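PDB 3C8T: fumarate lyase from Mesorhizobium sp., which is a mostly helical protein of the fumarate lyase superfamily that assembles as a tetramer, its exact function being unassigned. Local coordinates for residues Gln24-Arg29 / Asp106-Ala111; Cys30-Val35 / Thr112-Arg117; Ala36-Gln41 / Gly45-Asp50; Thr56-Thr61 / Ser88-Glu93; Val207-Ala212 / Leu217-Ile222. One frame throughout, in Å; residues are numbered along the deposited sequence.

Contact 1: Gln24-Arg29 / Asp106-Ala111; sequences QSFISR and DIMDTA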
# COMPACT_ATOMS: atom_id res chain seq x y z
N GLN A 24 -10.50 -18.53 22.12
CA GLN A 24 -10.54 -19.83 22.80
C GLN A 24 -9.41 -20.71 22.31
O GLN A 24 -8.69 -21.34 23.10
CB GLN A 24 -11.89 -20.51 22.53
CG GLN A 24 -13.16 -19.75 23.10
CD GLN A 24 -13.49 -18.33 22.49
OE1 GLN A 24 -12.95 -17.88 21.44
NE2 GLN A 24 -14.40 -17.62 23.16
N SER A 25 -9.28 -20.78 20.99
CA SER A 25 -8.18 -21.52 20.41
C SER A 25 -6.81 -20.92 20.79
O SER A 25 -5.92 -21.65 21.17
CB SER A 25 -8.37 -21.66 18.89
OG SER A 25 -7.39 -22.52 18.39
N PHE A 26 -6.66 -19.61 20.74
CA PHE A 26 -5.39 -18.95 21.11
C PHE A 26 -4.99 -19.30 22.53
O PHE A 26 -3.92 -19.83 22.77
CB PHE A 26 -5.48 -17.42 20.95
CG PHE A 26 -4.20 -16.68 21.27
CD1 PHE A 26 -3.07 -16.84 20.45
CD2 PHE A 26 -4.13 -15.81 22.35
CE1 PHE A 26 -1.88 -16.16 20.73
CE2 PHE A 26 -2.93 -15.12 22.63
CZ PHE A 26 -1.80 -15.31 21.82
N ILE A 27 -5.89 -19.02 23.47
CA ILE A 27 -5.76 -19.39 24.87
C ILE A 27 -5.40 -20.85 25.06
O ILE A 27 -4.46 -21.14 25.79
CB ILE A 27 -7.04 -19.02 25.72
CG1 ILE A 27 -7.23 -17.49 25.74
CG2 ILE A 27 -6.99 -19.67 27.15
CD1 ILE A 27 -5.93 -16.69 26.10
N SER A 28 -6.11 -21.77 24.42
CA SER A 28 -5.72 -23.20 24.60
C SER A 28 -4.27 -23.53 24.13
O SER A 28 -3.58 -24.36 24.77
CB SER A 28 -6.76 -24.15 24.02
OG SER A 28 -6.64 -24.18 22.62
N ARG A 29 -3.79 -22.87 23.08
CA ARG A 29 -2.37 -22.98 22.65
C ARG A 29 -1.43 -22.33 23.66
O ARG A 29 -0.31 -22.80 23.83
CB ARG A 29 -2.10 -22.36 21.27
CG ARG A 29 -3.04 -22.72 20.10
CD ARG A 29 -3.61 -24.14 20.10
NE ARG A 29 -2.62 -25.19 19.85
CZ ARG A 29 -2.50 -25.86 18.70
NH1 ARG A 29 -1.57 -26.81 18.57
NH2 ARG A 29 -3.27 -25.57 17.67
N ASP A 106 6.90 -14.46 24.60
CA ASP A 106 7.28 -15.86 24.38
C ASP A 106 6.04 -16.72 24.19
O ASP A 106 5.95 -17.49 23.25
CB ASP A 106 8.08 -16.40 25.55
CG ASP A 106 9.43 -15.79 25.67
OD1 ASP A 106 9.95 -15.22 24.68
OD2 ASP A 106 9.99 -15.89 26.77
N ILE A 107 5.09 -16.59 25.10
CA ILE A 107 3.90 -17.43 25.09
C ILE A 107 3.00 -17.08 23.92
O ILE A 107 2.48 -17.99 23.25
CB ILE A 107 3.08 -17.35 26.42
CG1 ILE A 107 3.97 -17.57 27.66
CG2 ILE A 107 1.94 -18.38 26.40
CD1 ILE A 107 4.80 -18.88 27.69
N MET A 108 2.86 -15.77 23.66
CA MET A 108 2.03 -15.26 22.54
C MET A 108 2.61 -15.55 21.16
O MET A 108 1.86 -15.92 20.26
CB MET A 108 1.75 -13.76 22.71
CG MET A 108 0.89 -13.43 23.94
SD MET A 108 0.46 -11.66 24.17
CE MET A 108 -0.78 -11.55 22.86
N ASP A 109 3.94 -15.42 21.00
CA ASP A 109 4.62 -15.79 19.75
C ASP A 109 4.52 -17.28 19.49
O ASP A 109 4.20 -17.73 18.38
CB ASP A 109 6.11 -15.44 19.84
CG ASP A 109 6.45 -14.02 19.34
OD1 ASP A 109 5.55 -13.29 18.91
OD2 ASP A 109 7.64 -13.66 19.38
N THR A 110 4.79 -18.06 20.52
CA THR A 110 4.76 -19.52 20.40
C THR A 110 3.37 -20.06 20.15
O THR A 110 3.20 -20.90 19.27
CB THR A 110 5.38 -20.22 21.63
OG1 THR A 110 6.76 -19.86 21.74
CG2 THR A 110 5.27 -21.75 21.46
N ALA A 111 2.37 -19.58 20.88
CA ALA A 111 0.97 -19.95 20.58
C ALA A 111 0.54 -19.56 19.17
O ALA A 111 -0.20 -20.30 18.52
CB ALA A 111 0.01 -19.32 21.59
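Phe26 holds CG opposite its backbone N (chi1 -178°). This stretches the ring from helix 23-43 across to Met108 and Ala111 of helix 104-140. The Met108 chain bends at its last torsion (chi3 74°), which turns the methyl CE back toward the end of the ring. Phe26 CZ therefore meets two parts of one side chain, Met108 CG at 3.9 Å and Met108 CE at 4.0 Å. The same ring presents its edge to the backbone, with Phe26 CE1 3.8 Å from Met108 O and nearly in plane with it. Met108 O also accepts a hydrogen bond from Thr112 OG1. Ala111 CB approaches the ring obliquely, 3.8 Å from Phe26 CE1.

The methyl of Ala111 serves a second neighbour as well. It lies 3.7 Å from Arg29 CB, and here the backbones come close, with the CA atoms of Arg29 and Ala111 5.0 Å apart. Arg29 meets Ala111 through CB, with CG farther off. Its chain then bends away, and the guanidinium forms a salt bridge with Asp118. The contact between the segments is thus apolar at the side-chain level, while the charge is paired beyond it.

The two short helix segments approach to 9.4 Å between axes, at 115° between their directions. Ile80 of helix 80-91 also touches Met108. The Phe26 ring stacks edge-to-face with Tyr8 of the second subunit, so the crossing meets helix 80-91 and also reaches a subunit interface.

Contact 2: Cys30-Val35 / Thr112-Arg117; sequences CVETEV and TVLQIR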
# COMPACT_ATOMS: atom_id res chain seq x y z
N CYS A 30 -1.88 -21.25 24.30
CA CYS A 30 -1.16 -20.60 25.40
C CYS A 30 -0.94 -21.51 26.59
O CYS A 30 0.19 -21.62 27.11
CB CYS A 30 -1.84 -19.30 25.83
SG CYS A 30 -1.61 -17.85 24.67
N VAL A 31 -2.01 -22.20 27.01
CA VAL A 31 -1.91 -23.25 28.02
C VAL A 31 -0.98 -24.37 27.55
O VAL A 31 -0.07 -24.78 28.29
CB VAL A 31 -3.32 -23.82 28.38
CG1 VAL A 31 -3.22 -24.88 29.44
CG2 VAL A 31 -4.27 -22.70 28.81
N GLU A 32 -1.19 -24.85 26.31
CA GLU A 32 -0.33 -25.88 25.72
C GLU A 32 1.16 -25.53 25.85
O GLU A 32 1.97 -26.37 26.22
CB GLU A 32 -0.75 -26.22 24.27
CG GLU A 32 0.25 -27.11 23.54
CD GLU A 32 -0.14 -27.47 22.11
OE1 GLU A 32 -1.22 -27.05 21.61
OE2 GLU A 32 0.67 -28.20 21.47
N THR A 33 1.50 -24.28 25.57
CA THR A 33 2.87 -23.77 25.64
C THR A 33 3.40 -23.78 27.08
O THR A 33 4.53 -24.21 27.32
CB THR A 33 2.91 -22.34 25.06
OG1 THR A 33 2.40 -22.36 23.71
CG2 THR A 33 4.33 -21.70 25.09
N GLU A 34 2.60 -23.28 28.03
CA GLU A 34 3.01 -23.18 29.44
C GLU A 34 3.26 -24.57 30.06
O GLU A 34 4.19 -24.75 30.84
CB GLU A 34 1.97 -22.45 30.26
CG GLU A 34 1.84 -20.97 29.93
CD GLU A 34 2.81 -20.08 30.72
OE1 GLU A 34 3.67 -20.61 31.47
OE2 GLU A 34 2.67 -18.84 30.60
N VAL A 35 2.41 -25.54 29.71
CA VAL A 35 2.52 -26.91 30.19
C VAL A 35 3.77 -27.54 29.64
O VAL A 35 4.51 -28.20 30.38
CB VAL A 35 1.28 -27.77 29.74
CG1 VAL A 35 1.54 -29.28 29.95
CG2 VAL A 35 0.05 -27.34 30.47
N THR A 112 0.98 -18.37 18.72
CA THR A 112 0.77 -17.93 17.33
C THR A 112 1.40 -18.91 16.35
O THR A 112 0.76 -19.28 15.36
CB THR A 112 1.29 -16.49 17.09
OG1 THR A 112 0.57 -15.61 17.96
CG2 THR A 112 1.10 -16.02 15.63
N VAL A 113 2.63 -19.32 16.62
CA VAL A 113 3.29 -20.30 15.74
C VAL A 113 2.49 -21.63 15.68
O VAL A 113 2.34 -22.23 14.62
CB VAL A 113 4.80 -20.48 16.11
CG1 VAL A 113 5.38 -21.76 15.56
CG2 VAL A 113 5.62 -19.25 15.60
N LEU A 114 1.91 -22.05 16.79
CA LEU A 114 1.11 -23.27 16.81
C LEU A 114 -0.14 -23.14 15.92
O LEU A 114 -0.51 -24.09 15.22
CB LEU A 114 0.71 -23.65 18.25
CG LEU A 114 1.90 -24.04 19.14
CD1 LEU A 114 1.46 -24.07 20.61
CD2 LEU A 114 2.48 -25.34 18.71
N GLN A 115 -0.80 -21.99 15.97
CA GLN A 115 -1.91 -21.71 15.08
C GLN A 115 -1.44 -21.67 13.61
O GLN A 115 -2.05 -22.29 12.75
CB GLN A 115 -2.52 -20.39 15.48
CG GLN A 115 -3.30 -20.41 16.83
CD GLN A 115 -3.74 -19.00 17.22
OE1 GLN A 115 -2.98 -18.06 17.11
NE2 GLN A 115 -5.00 -18.85 17.62
N ILE A 116 -0.37 -20.92 13.32
CA ILE A 116 0.24 -20.91 11.97
C ILE A 116 0.51 -22.33 11.40
O ILE A 116 0.31 -22.56 10.20
CB ILE A 116 1.52 -20.01 11.91
CG1 ILE A 116 1.14 -18.51 12.18
CG2 ILE A 116 2.20 -20.08 10.56
CD1 ILE A 116 2.35 -17.56 12.34
N ARG A 117 0.98 -23.26 12.24
CA ARG A 117 1.10 -24.65 11.82
C ARG A 117 -0.23 -25.23 11.32
O ARG A 117 -0.30 -25.83 10.23
CB ARG A 117 1.66 -25.52 12.94
CG ARG A 117 1.92 -26.93 12.44
CD ARG A 117 3.01 -27.62 13.21
NE ARG A 117 2.63 -27.74 14.61
CZ ARG A 117 3.43 -28.27 15.54
NH1 ARG A 117 4.63 -28.71 15.19
NH2 ARG A 117 3.03 -28.32 16.79
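Thr33 and Leu114 are the closest backbone positions here, yet their CA atoms are 9.0 Å apart. Both segments are fully helical. Helices 23-43 and 104-140 have spread since the close approach of Arg29 and Ala111, and side chains must now bridge the gap.

Leu114 does most of this bridging. It is directed at the other helix from its CB onward, and one branch, CD1, does the touching. Leu114 CD1 rests 3.7 Å from Thr33 OG1. The hydroxyl is not left without a partner, because Thr33 OG1 donates a hydrogen bond to Arg29 O one turn earlier in its own helix. The methyl therefore packs on an oxygen whose polar need is already met.

Glu32 is the second neighbour. Its CG is anti to the backbone N (chi1 170°) and the chain runs straight on from there (chi2 180°). This carries the carboxylate out across the end of the leucine at a slant. Glu32 CD is 4.0 Å from Leu114 CD1. The carboxylate pairs with Arg29 of its own helix. Across the contact, Glu32 OE2 and Arg117 NH2 are 5.2 Å apart, without contact, though their opposite charges probably attract weakly. Arg117 instead hydrogen-bonds Leu215 O through NH2.

A leucine methyl resting on both a threonine and the carboxylate end of a glutamate is plain interhelical packing. It fits the largely helical fold of the fumarate lyase superfamily, built round long helices such as 104-140.

Contact 3: Ala36-Gln41 / Gly45-Asp50; sequences ALARAQ and GIIPED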
# COMPACT_ATOMS: atom_id res chain seq x y z
N ALA A 36 4.03 -27.33 28.35
CA ALA A 36 5.21 -27.88 27.72
C ALA A 36 6.44 -27.24 28.34
O ALA A 36 7.47 -27.90 28.52
CB ALA A 36 5.17 -27.67 26.21
N LEU A 37 6.35 -25.96 28.70
CA LEU A 37 7.50 -25.28 29.33
C LEU A 37 7.84 -25.90 30.68
O LEU A 37 9.01 -26.14 30.98
CB LEU A 37 7.25 -23.78 29.48
CG LEU A 37 8.29 -22.96 30.25
CD1 LEU A 37 9.67 -22.91 29.57
CD2 LEU A 37 7.75 -21.59 30.44
N ALA A 38 6.79 -26.19 31.47
CA ALA A 38 6.93 -26.87 32.78
C ALA A 38 7.57 -28.24 32.63
O ALA A 38 8.46 -28.59 33.42
CB ALA A 38 5.57 -27.02 33.45
N ARG A 39 7.13 -28.98 31.61
CA ARG A 39 7.66 -30.31 31.35
C ARG A 39 9.11 -30.29 30.94
O ARG A 39 9.91 -31.10 31.42
CB ARG A 39 6.87 -30.98 30.24
CG ARG A 39 6.55 -32.42 30.54
CD ARG A 39 5.17 -32.52 31.17
NE ARG A 39 4.14 -32.05 30.24
CZ ARG A 39 3.65 -32.76 29.22
NH1 ARG A 39 4.09 -34.01 29.01
NH2 ARG A 39 2.72 -32.23 28.43
N ALA A 40 9.43 -29.37 30.03
CA ALA A 40 10.81 -29.16 29.61
C ALA A 40 11.70 -28.83 30.83
O ALA A 40 12.82 -29.31 30.93
CB ALA A 40 10.89 -28.04 28.56
N GLN A 41 11.20 -28.03 31.75
CA GLN A 41 12.01 -27.63 32.87
C GLN A 41 12.20 -28.76 33.90
O GLN A 41 13.23 -28.83 34.56
CB GLN A 41 11.42 -26.37 33.48
CG GLN A 41 11.84 -25.13 32.71
CD GLN A 41 11.06 -23.92 33.05
OE1 GLN A 41 9.92 -24.01 33.51
NE2 GLN A 41 11.67 -22.75 32.83
N GLY A 45 15.74 -30.66 35.22
CA GLY A 45 15.91 -30.47 36.67
C GLY A 45 15.81 -29.03 37.13
O GLY A 45 16.41 -28.64 38.13
N ILE A 46 15.04 -28.21 36.41
CA ILE A 46 15.02 -26.79 36.72
C ILE A 46 13.90 -26.45 37.69
O ILE A 46 14.02 -25.52 38.50
CB ILE A 46 15.06 -25.90 35.45
CG1 ILE A 46 16.48 -25.92 34.88
CG2 ILE A 46 14.66 -24.46 35.76
CD1 ILE A 46 16.55 -25.53 33.45
N ILE A 47 12.83 -27.21 37.59
CA ILE A 47 11.74 -27.14 38.55
C ILE A 47 11.53 -28.59 39.00
O ILE A 47 11.95 -29.48 38.28
CB ILE A 47 10.44 -26.53 37.94
CG1 ILE A 47 9.88 -27.41 36.81
CG2 ILE A 47 10.67 -25.07 37.45
CD1 ILE A 47 8.40 -27.19 36.58
N PRO A 48 10.95 -28.82 40.21
CA PRO A 48 10.56 -30.15 40.69
C PRO A 48 9.67 -30.96 39.74
O PRO A 48 8.73 -30.41 39.15
CB PRO A 48 9.76 -29.87 41.97
CG PRO A 48 9.70 -28.38 42.12
CD PRO A 48 10.75 -27.79 41.26
N GLU A 49 9.94 -32.26 39.67
CA GLU A 49 9.18 -33.17 38.83
C GLU A 49 7.70 -33.24 39.19
O GLU A 49 6.89 -33.41 38.32
CB GLU A 49 9.80 -34.57 38.84
CG GLU A 49 10.95 -34.74 37.87
CD GLU A 49 11.63 -36.10 38.00
OE1 GLU A 49 12.39 -36.33 38.97
OE2 GLU A 49 11.41 -36.96 37.11
N ASP A 50 7.36 -33.12 40.47
CA ASP A 50 5.95 -33.13 40.90
C ASP A 50 5.24 -31.82 40.62
O ASP A 50 4.02 -31.75 40.51
CB ASP A 50 5.79 -33.52 42.37
CG ASP A 50 7.01 -33.14 43.22
OD1 ASP A 50 7.23 -31.93 43.51
OD2 ASP A 50 7.76 -34.07 43.60
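Gln41 and Ile47 form the tight part of this contact, where helix 23-43 ends and the chain turns back. Gln41 O takes a short hydrogen bond from Ile46 N, 2.7 Å long and nearly straight at 163°. A second and weak bond comes from Ile47 N at 3.5 Å. Gly45, with positive phi, is the C-prime residue of the Schellman motif that closes the helix.

Beside these bonds Ile47 packs on both carbon and backbone oxygen. Ile47 CG1 sits between the backbone N and the carbonyl carbon (chi1 63°), and this aims the long branch at the helix. Ile47 CG1 meets Gln41 CB at 3.8 Å. Its tip goes further, with Ile47 CD1 3.5 Å from Ala38 O and 4.2 Å from Ala38 CB. Ile46 adds its CB, 4.2 Å from Gln41 CB. The amide end of Gln41 is fixed from outside the segments, where NE2 hydrogen-bonds Trp100 O.

The other side is loose. Gly45 is exposed at the bend, and Pro48 and Glu49 start their side chains away from helix 23-43. Pro48 stands at the N-cap position of the next helix, 49-61.

The turn thus joins two successive helices of the chain. Ala38 also touches Ile55, and Ile47 touches Ala52, both on helix 49-61. On another flank Ile46 packs on Val207 of helix 204-215.

Contact 4: Thr56-Thr61 / Ser88-Glu93; sequences TAAART and SAHAGE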
# COMPACT_ATOMS: atom_id res chain seq x y z
N THR A 56 0.83 -30.46 34.62
CA THR A 56 0.29 -31.22 33.49
C THR A 56 -1.15 -31.67 33.80
O THR A 56 -2.07 -31.39 33.01
CB THR A 56 1.18 -32.39 33.08
OG1 THR A 56 2.42 -31.87 32.58
CG2 THR A 56 0.50 -33.24 31.97
N ALA A 57 -1.36 -32.32 34.95
CA ALA A 57 -2.71 -32.76 35.35
C ALA A 57 -3.72 -31.64 35.52
O ALA A 57 -4.88 -31.78 35.11
CB ALA A 57 -2.66 -33.64 36.63
N ALA A 58 -3.32 -30.52 36.11
CA ALA A 58 -4.30 -29.43 36.27
C ALA A 58 -4.77 -28.94 34.88
O ALA A 58 -5.96 -28.65 34.69
CB ALA A 58 -3.71 -28.26 37.08
N ALA A 59 -3.84 -28.84 33.93
CA ALA A 59 -4.18 -28.41 32.56
C ALA A 59 -5.14 -29.36 31.84
O ALA A 59 -5.96 -28.90 31.07
CB ALA A 59 -2.91 -28.17 31.73
N ARG A 60 -5.04 -30.68 32.08
CA ARG A 60 -5.99 -31.65 31.45
C ARG A 60 -7.43 -31.31 31.81
O ARG A 60 -8.33 -31.41 30.96
CB ARG A 60 -5.69 -33.11 31.82
CG ARG A 60 -4.33 -33.61 31.38
CD ARG A 60 -4.13 -35.06 31.71
NE ARG A 60 -4.88 -35.94 30.82
CZ ARG A 60 -5.16 -37.21 31.07
NH1 ARG A 60 -4.80 -37.78 32.22
NH2 ARG A 60 -5.82 -37.93 30.17
N THR A 61 -7.64 -30.85 33.05
CA THR A 61 -8.99 -30.53 33.54
C THR A 61 -9.35 -29.04 33.46
O THR A 61 -10.48 -28.66 33.76
CB THR A 61 -9.23 -31.08 34.99
OG1 THR A 61 -8.20 -30.61 35.88
CG2 THR A 61 -9.19 -32.64 34.99
N SER A 88 -2.80 -21.06 37.70
CA SER A 88 -2.13 -21.28 38.97
C SER A 88 -3.16 -21.68 40.06
O SER A 88 -2.97 -22.68 40.77
CB SER A 88 -1.32 -20.04 39.38
OG SER A 88 -0.86 -20.17 40.72
N ALA A 89 -4.23 -20.89 40.16
CA ALA A 89 -5.32 -21.13 41.10
C ALA A 89 -5.85 -22.56 40.98
O ALA A 89 -6.06 -23.24 41.98
CB ALA A 89 -6.45 -20.14 40.84
N HIS A 90 -6.04 -23.01 39.74
CA HIS A 90 -6.56 -24.33 39.49
C HIS A 90 -5.60 -25.45 39.88
O HIS A 90 -6.05 -26.51 40.28
CB HIS A 90 -6.90 -24.44 38.00
CG HIS A 90 -7.49 -25.75 37.60
ND1 HIS A 90 -8.84 -25.99 37.58
CD2 HIS A 90 -6.90 -26.90 37.18
CE1 HIS A 90 -9.07 -27.22 37.17
NE2 HIS A 90 -7.90 -27.80 36.93
N ALA A 91 -4.29 -25.21 39.75
CA ALA A 91 -3.28 -26.27 39.98
C ALA A 91 -2.84 -26.43 41.45
O ALA A 91 -2.08 -27.36 41.77
CB ALA A 91 -2.05 -26.05 39.09
N GLY A 92 -3.27 -25.51 42.31
CA GLY A 92 -2.81 -25.49 43.69
C GLY A 92 -1.34 -25.16 43.84
O GLY A 92 -0.85 -24.23 43.20
N GLU A 93 -0.64 -25.90 44.68
CA GLU A 93 0.77 -25.60 44.98
C GLU A 93 1.73 -25.70 43.79
O GLU A 93 2.65 -24.88 43.66
CB GLU A 93 1.28 -26.47 46.14
CG GLU A 93 0.91 -25.91 47.51
CD GLU A 93 1.65 -24.62 47.84
OE1 GLU A 93 2.91 -24.67 47.94
OE2 GLU A 93 0.97 -23.57 47.98
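Ala58 and Ala91 bring the two backbones close, with their CA atoms 5.0 Å apart. This is close helix-to-helix packing through small residues, near the end of helix 49-61 and at the end of helix 80-91. The two alanine methyls meet directly: Ala58 CB is 3.4 Å from Ala91 CB, tighter than usual van der Waals contact. Just beyond, Gly92 leaves the helix with positive phi.

His90 widens the contact. Its CG lies opposite the backbone N (chi1 -179°), and the ring is thereby extended toward helix 49-61. His90 CD2 packs against Ala58 CB at 3.5 Å. The neighbouring ring atom, NE2, faces the polar residue of the contact.

That residue is Thr61. Its side chain stands at about a right angle to that of His90. Both residues are exposed, whereas Ala58 is buried. The contact therefore runs from close methyl packing, with Ala58 buried, to a polar pair at the surface. On a different flank of helix 49-61, Ala59 touches Val31 and Val35 of helix 23-43.

Thr61 chi1 is 55°, which places the hydroxyl at the ring edge, near its plane. There Thr61 OG1 and His90 NE2 share a hydrogen bond of 3.0 Å in which either could be the donor.

Contact 5: Val207-Ala212 / Leu217-Ile222; sequences VQRELA and LGVPSI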
# COMPACT_ATOMS: atom_id res chain seq x y z
N VAL A 207 16.56 -25.10 28.04
CA VAL A 207 15.09 -25.00 28.14
C VAL A 207 14.43 -24.75 26.77
O VAL A 207 13.48 -25.44 26.39
CB VAL A 207 14.71 -23.90 29.13
CG1 VAL A 207 13.17 -23.75 29.22
CG2 VAL A 207 15.33 -24.20 30.49
N GLN A 208 14.96 -23.77 26.04
CA GLN A 208 14.43 -23.34 24.74
C GLN A 208 14.38 -24.50 23.74
O GLN A 208 13.36 -24.70 23.06
CB GLN A 208 15.29 -22.17 24.17
CG GLN A 208 14.74 -21.58 22.89
CD GLN A 208 15.70 -20.66 22.22
OE1 GLN A 208 16.48 -21.10 21.38
NE2 GLN A 208 15.67 -19.36 22.58
N ARG A 209 15.48 -25.24 23.67
CA ARG A 209 15.58 -26.44 22.85
C ARG A 209 14.67 -27.59 23.29
O ARG A 209 14.03 -28.23 22.46
CB ARG A 209 17.03 -26.91 22.83
CG ARG A 209 17.93 -25.98 22.07
CD ARG A 209 19.38 -26.23 22.43
NE ARG A 209 20.26 -25.31 21.71
CZ ARG A 209 21.51 -25.04 22.09
NH1 ARG A 209 22.00 -25.60 23.19
NH2 ARG A 209 22.25 -24.19 21.38
N GLU A 210 14.64 -27.87 24.59
CA GLU A 210 13.70 -28.86 25.12
C GLU A 210 12.24 -28.53 24.81
O GLU A 210 11.44 -29.42 24.49
CB GLU A 210 13.87 -29.03 26.63
CG GLU A 210 14.76 -30.17 26.98
CD GLU A 210 14.38 -31.45 26.23
OE1 GLU A 210 13.29 -32.04 26.52
OE2 GLU A 210 15.17 -31.85 25.34
N LEU A 211 11.90 -27.26 24.95
CA LEU A 211 10.57 -26.76 24.68
C LEU A 211 10.17 -26.91 23.21
O LEU A 211 9.06 -27.28 22.91
CB LEU A 211 10.47 -25.30 25.14
CG LEU A 211 9.16 -24.55 24.88
CD1 LEU A 211 8.07 -25.18 25.67
CD2 LEU A 211 9.33 -23.10 25.29
N ALA A 212 11.10 -26.66 22.30
CA ALA A 212 10.84 -26.87 20.88
C ALA A 212 10.47 -28.35 20.65
O ALA A 212 9.53 -28.67 19.92
CB ALA A 212 12.06 -26.47 20.08
N LEU A 217 8.42 -28.17 17.39
CA LEU A 217 8.76 -27.01 16.57
C LEU A 217 10.27 -26.97 16.33
O LEU A 217 11.03 -27.64 17.06
CB LEU A 217 8.30 -25.72 17.28
CG LEU A 217 6.78 -25.55 17.40
CD1 LEU A 217 6.42 -24.45 18.37
CD2 LEU A 217 6.07 -25.34 15.98
N GLY A 218 10.72 -26.20 15.34
CA GLY A 218 12.19 -26.01 15.22
C GLY A 218 12.68 -25.13 16.39
O GLY A 218 11.87 -24.60 17.16
N VAL A 219 13.99 -24.97 16.48
CA VAL A 219 14.66 -24.07 17.39
C VAL A 219 15.17 -22.88 16.56
O VAL A 219 15.85 -23.08 15.57
CB VAL A 219 15.88 -24.77 18.08
CG1 VAL A 219 16.66 -23.82 19.02
CG2 VAL A 219 15.44 -26.05 18.86
N PRO A 220 14.83 -21.63 16.96
CA PRO A 220 15.34 -20.47 16.23
C PRO A 220 16.84 -20.33 16.41
O PRO A 220 17.42 -20.82 17.41
CB PRO A 220 14.65 -19.30 16.94
CG PRO A 220 14.45 -19.77 18.36
CD PRO A 220 14.00 -21.22 18.11
N SER A 221 17.50 -19.66 15.46
CA SER A 221 18.93 -19.39 15.62
C SER A 221 19.18 -18.48 16.86
O SER A 221 20.18 -18.63 17.57
CB SER A 221 19.47 -18.71 14.37
OG SER A 221 18.56 -17.73 13.93
N ILE A 222 18.25 -17.55 17.09
CA ILE A 222 18.26 -16.60 18.20
C ILE A 222 16.84 -15.99 18.32
O ILE A 222 16.01 -16.05 17.37
CB ILE A 222 19.38 -15.49 18.00
CG1 ILE A 222 19.63 -14.66 19.28
CG2 ILE A 222 19.06 -14.58 16.77
CD1 ILE A 222 20.97 -13.88 19.24
O HOH W 1 18.59 -20.66 19.90
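The end of helix 204-215 and the loop that follows it fold together here, the loop passing back over the helix it has just left. Leu217 N donates to Ala212 O at 2.8 Å and 168°. This bond fixes where the loop begins its return.

Ala212 then lies under the loop backbone, with Ala212 CB 3.4 Å from Leu217 O and 3.5 Å from Gly218 O. Val219 holds its two methyls to different neighbours. CG1, opposite the backbone N (chi1 178°), lies 3.6 Å from Gln208 OE1 and 3.9 Å from Arg209 CG. Val219 CG2 instead meets Ala212 CB at 3.6 Å. Pro220 CG also packs near Gln208 OE1.

Gln208 NE2 hydrogen-bonds Phe190 O, and a water may hold OE1. This water can donate to Gln208 OE1 at 2.6 Å and to Pro220 O at 2.8 Å, though it has more acceptors in reach than protons. Beyond this, Ser221 O accepts from Asn438 ND2 of the third subunit.

The chemistry is mixed: one direct backbone bond at the start, methyl packing in the middle, and water mediation further on. The helix thus grips Leu217 by a direct bond, whereas its polar link to Pro220 runs through a water.

How the contacts relate
Contacts 1 and 2 hold the same pair, helices 23-43 and 104-140, and are largely buried. Contact 1 is apolar; in contact 2 a leucine methyl meets polar side chains. Contacts 3 and 4 both lie farther from the centre of the chain than 1, 2 and 5. Contact 3, still buried, closes the far end of helix 23-43 through backbone bonds. Contacts 4 and 5 are partly buried. In contact 4 tight alanine packing gives way to a polar pair at the surface, and it touches contact 2 through Val35 and Ala59. Contact 5 joins a different helix to its own loop, with a bridging water. Leu217 connects it to contact 2 at Val113, and Val207 to contact 3 at Ile46.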